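Local coordinates for protein EST1E (Clostridium proteoclasticum, PDB 2WTM) that hydrolyses ester bonds as a promiscuous feruloyl esterase, probably releasing ferulic acid from its esters through an alpha/beta-hydrolase serine mechanism, at residues 196-201 with 220-225. Numbering follows the deposited sequence.
Sequences HGDQDE and LVTIPG
A chi1 of 69° sets CG of Asp198 between the backbone N and the carbonyl carbon, bringing OD1 to 2.6 Å from Gly225 N. The amide meets this oxygen from above the carboxylate plane, 36° out of it, while OD2 lies 3.6 Å from Pro224 CA. In Thr222, CG2 is set anti to the backbone N (OG1 at chi1 -62°) and rests 3.9 Å from Asp198 CB; its OG1 bonds instead to the hydroxyl of Tyr205. Gln199 lays CB and CG along the Gly225 backbone.

Before these side-chain contacts along the chain, the two strands pair in parallel. Val221 O accepts from His196 N, His196 O from Ile223 N at 2.9 Å, and Ile223 O from Asp198 N at 3.1 Å, where the chain enters the type I turn from Gly197 to Asp200. The turn ends at Asp200, whose OD2 bonds His228 ND1, consistent with the acid of a Ser108-His228-Asp200 triad.

Strands 192-197 and 218-223 belong to a beta-alpha-beta unit at one edge of the central sheet: helix 205-214 connects them, and its Ser208 OG hydrogen-bonds ND1 of His196, whose NE2 bonds Val203 O, whereas Ile223 packs against Leu236 and Val237 of helix 234-249.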
ATOM      1  N   HIS A 196      -0.838  11.249 -24.147  1.00 13.71           N
ATOM      2  CA  HIS A 196      -1.331   9.952 -24.492  1.00 13.55           C
ATOM      3  C   HIS A 196      -1.580   9.873 -25.984  1.00 13.54           C
ATOM      4  O   HIS A 196      -2.115  10.828 -26.553  1.00 13.46           O
ATOM      5  CB  HIS A 196      -2.670   9.721 -23.736  1.00 12.82           C
ATOM      6  CG  HIS A 196      -3.002   8.298 -23.430  1.00 13.14           C
ATOM      7  ND1 HIS A 196      -3.316   7.865 -22.152  1.00 17.12           N
ATOM      8  CD2 HIS A 196      -3.088   7.217 -24.216  1.00 18.14           C
ATOM      9  CE1 HIS A 196      -3.572   6.581 -22.179  1.00 15.84           C
ATOM     10  NE2 HIS A 196      -3.425   6.146 -23.419  1.00 17.85           N
ATOM     11  N   GLY A 197      -1.122   8.769 -26.579  1.00 14.44           N
ATOM     12  CA  GLY A 197      -1.315   8.451 -28.025  1.00 14.79           C
ATOM     13  C   GLY A 197      -2.721   7.942 -28.236  1.00 15.70           C
ATOM     14  O   GLY A 197      -3.140   7.017 -27.544  1.00 16.65           O
ATOM     15  N   ASP A 198      -3.401   8.452 -29.250  1.00 15.87           N
ATOM     16  CA  ASP A 198      -4.791   8.035 -29.462  1.00 16.74           C
ATOM     17  C   ASP A 198      -4.965   6.665 -30.146  1.00 17.16           C
ATOM     18  O   ASP A 198      -6.101   6.227 -30.309  1.00 20.64           O
ATOM     19  CB  ASP A 198      -5.628   9.144 -30.124  1.00 17.07           C
ATOM     20  CG  ASP A 198      -5.240   9.430 -31.555  1.00 16.88           C
ATOM     21  OD1 ASP A 198      -4.591   8.610 -32.225  1.00 19.38           O
ATOM     22  OD2 ASP A 198      -5.578  10.563 -31.930  1.00 19.60           O
ATOM     23  N   GLN A 199      -3.900   5.988 -30.520  1.00 17.25           N
ATOM     24  CA  GLN A 199      -3.946   4.618 -30.937  1.00 18.91           C
ATOM     25  C   GLN A 199      -3.207   3.701 -29.944  1.00 18.99           C
ATOM     26  O   GLN A 199      -2.593   2.716 -30.328  1.00 20.40           O
ATOM     27  CB  GLN A 199      -3.359   4.504 -32.342  1.00 20.73           C
ATOM     28  CG  GLN A 199      -4.213   5.200 -33.397  1.00 23.52           C
ATOM     29  CD  GLN A 199      -5.522   4.453 -33.705  1.00 28.35           C
ATOM     30  OE1 GLN A 199      -5.660   3.274 -33.368  1.00 31.50           O
ATOM     31  NE2 GLN A 199      -6.459   5.118 -34.359  1.00 26.78           N
ATOM     32  N   ASP A 200      -3.275   4.036 -28.650  1.00 17.75           N
ATOM     33  CA  ASP A 200      -2.609   3.261 -27.617  1.00 18.24           C
ATOM     34  C   ASP A 200      -3.327   1.929 -27.482  1.00 17.90           C
ATOM     35  O   ASP A 200      -4.496   1.874 -27.171  1.00 19.75           O
ATOM     36  CB  ASP A 200      -2.594   4.054 -26.289  1.00 16.64           C
ATOM     37  CG  ASP A 200      -1.736   3.426 -25.190  1.00 16.81           C
ATOM     38  OD1 ASP A 200      -1.743   2.210 -24.994  1.00 14.37           O
ATOM     39  OD2 ASP A 200      -1.046   4.206 -24.508  1.00 16.83           O
ATOM     40  N   GLU A 201      -2.587   0.874 -27.759  1.00 19.35           N
ATOM     41  CA  GLU A 201      -3.080  -0.489 -27.782  1.00 20.56           C
ATOM     42  C   GLU A 201      -3.114  -1.130 -26.401  1.00 22.12           C
ATOM     43  O   GLU A 201      -3.508  -2.290 -26.268  1.00 23.42           O
ATOM     44  CB  GLU A 201      -2.114  -1.320 -28.685  1.00 22.68           C
ATOM     45  CG  GLU A 201      -0.587  -1.575 -28.178  1.00 24.17           C
ATOM     46  CD  GLU A 201       0.410  -0.399 -28.338  1.00 24.43           C
ATOM     47  OE1 GLU A 201      -0.001   0.751 -28.532  1.00 17.22           O
ATOM     48  OE2 GLU A 201       1.632  -0.645 -28.197  1.00 29.99           O
ATOM     49  N   LEU A 220      -4.124  18.115 -21.299  1.00 17.08           N
ATOM     50  CA  LEU A 220      -3.975  16.869 -22.025  1.00 18.00           C
ATOM     51  C   LEU A 220      -3.350  17.124 -23.377  1.00 17.90           C
ATOM     52  O   LEU A 220      -3.904  17.887 -24.171  1.00 17.72           O
ATOM     53  CB  LEU A 220      -5.305  16.183 -22.245  1.00 18.09           C
ATOM     54  CG  LEU A 220      -5.287  14.921 -23.103  1.00 19.31           C
ATOM     55  CD1 LEU A 220      -4.434  13.830 -22.448  1.00 21.98           C
ATOM     56  CD2 LEU A 220      -6.678  14.441 -23.400  1.00 21.29           C
ATOM     57  N   VAL A 221      -2.232  16.488 -23.635  1.00 16.26           N
ATOM     58  CA  VAL A 221      -1.647  16.462 -24.958  1.00 17.15           C
ATOM     59  C   VAL A 221      -1.833  15.126 -25.636  1.00 16.51           C
ATOM     60  O   VAL A 221      -1.356  14.123 -25.198  1.00 14.92           O
ATOM     61  CB  VAL A 221      -0.186  16.872 -24.963  1.00 16.90           C
ATOM     62  CG1 VAL A 221       0.388  16.715 -26.346  1.00 20.39           C
ATOM     63  CG2 VAL A 221      -0.076  18.322 -24.559  1.00 18.95           C
ATOM     64  N   THR A 222      -2.594  15.109 -26.749  1.00 16.68           N
ATOM     65  CA  THR A 222      -2.900  13.926 -27.465  1.00 18.14           C
ATOM     66  C   THR A 222      -1.860  13.770 -28.544  1.00 18.98           C
ATOM     67  O   THR A 222      -1.519  14.768 -29.215  1.00 20.47           O
ATOM     68  CB  THR A 222      -4.307  14.008 -28.088  1.00 19.71           C
ATOM     69  OG1 THR A 222      -5.233  14.134 -27.008  1.00 19.06           O
ATOM     70  CG2 THR A 222      -4.626  12.765 -28.911  1.00 19.47           C
ATOM     71  N   ILE A 223      -1.307  12.570 -28.671  1.00 17.71           N
ATOM     72  CA  ILE A 223      -0.384  12.326 -29.795  1.00 18.22           C
ATOM     73  C   ILE A 223      -1.189  11.598 -30.901  1.00 18.30           C
ATOM     74  O   ILE A 223      -1.484  10.403 -30.796  1.00 17.54           O
ATOM     75  CB  ILE A 223       0.871  11.526 -29.402  1.00 17.97           C
ATOM     76  CG1 ILE A 223       1.465  11.984 -28.045  1.00 17.72           C
ATOM     77  CG2 ILE A 223       1.905  11.582 -30.490  1.00 17.35           C
ATOM     78  CD1 ILE A 223       2.045  13.386 -28.054  1.00 19.60           C
ATOM     79  N   PRO A 224      -1.492  12.304 -31.997  1.00 18.63           N
ATOM     80  CA  PRO A 224      -2.357  11.630 -32.979  1.00 18.13           C
ATOM     81  C   PRO A 224      -1.717  10.427 -33.633  1.00 18.33           C
ATOM     82  O   PRO A 224      -0.578  10.512 -34.098  1.00 19.29           O
ATOM     83  CB  PRO A 224      -2.657  12.739 -33.996  1.00 18.40           C
ATOM     84  CG  PRO A 224      -2.335  13.953 -33.341  1.00 19.48           C
ATOM     85  CD  PRO A 224      -1.182  13.667 -32.395  1.00 18.56           C
ATOM     86  N   GLY A 225      -2.460   9.311 -33.625  1.00 18.41           N
ATOM     87  CA  GLY A 225      -2.072   8.122 -34.295  1.00 18.41           C
ATOM     88  C   GLY A 225      -1.058   7.256 -33.618  1.00 18.64           C
ATOM     89  O   GLY A 225      -0.729   6.173 -34.095  1.00 20.42           O
TER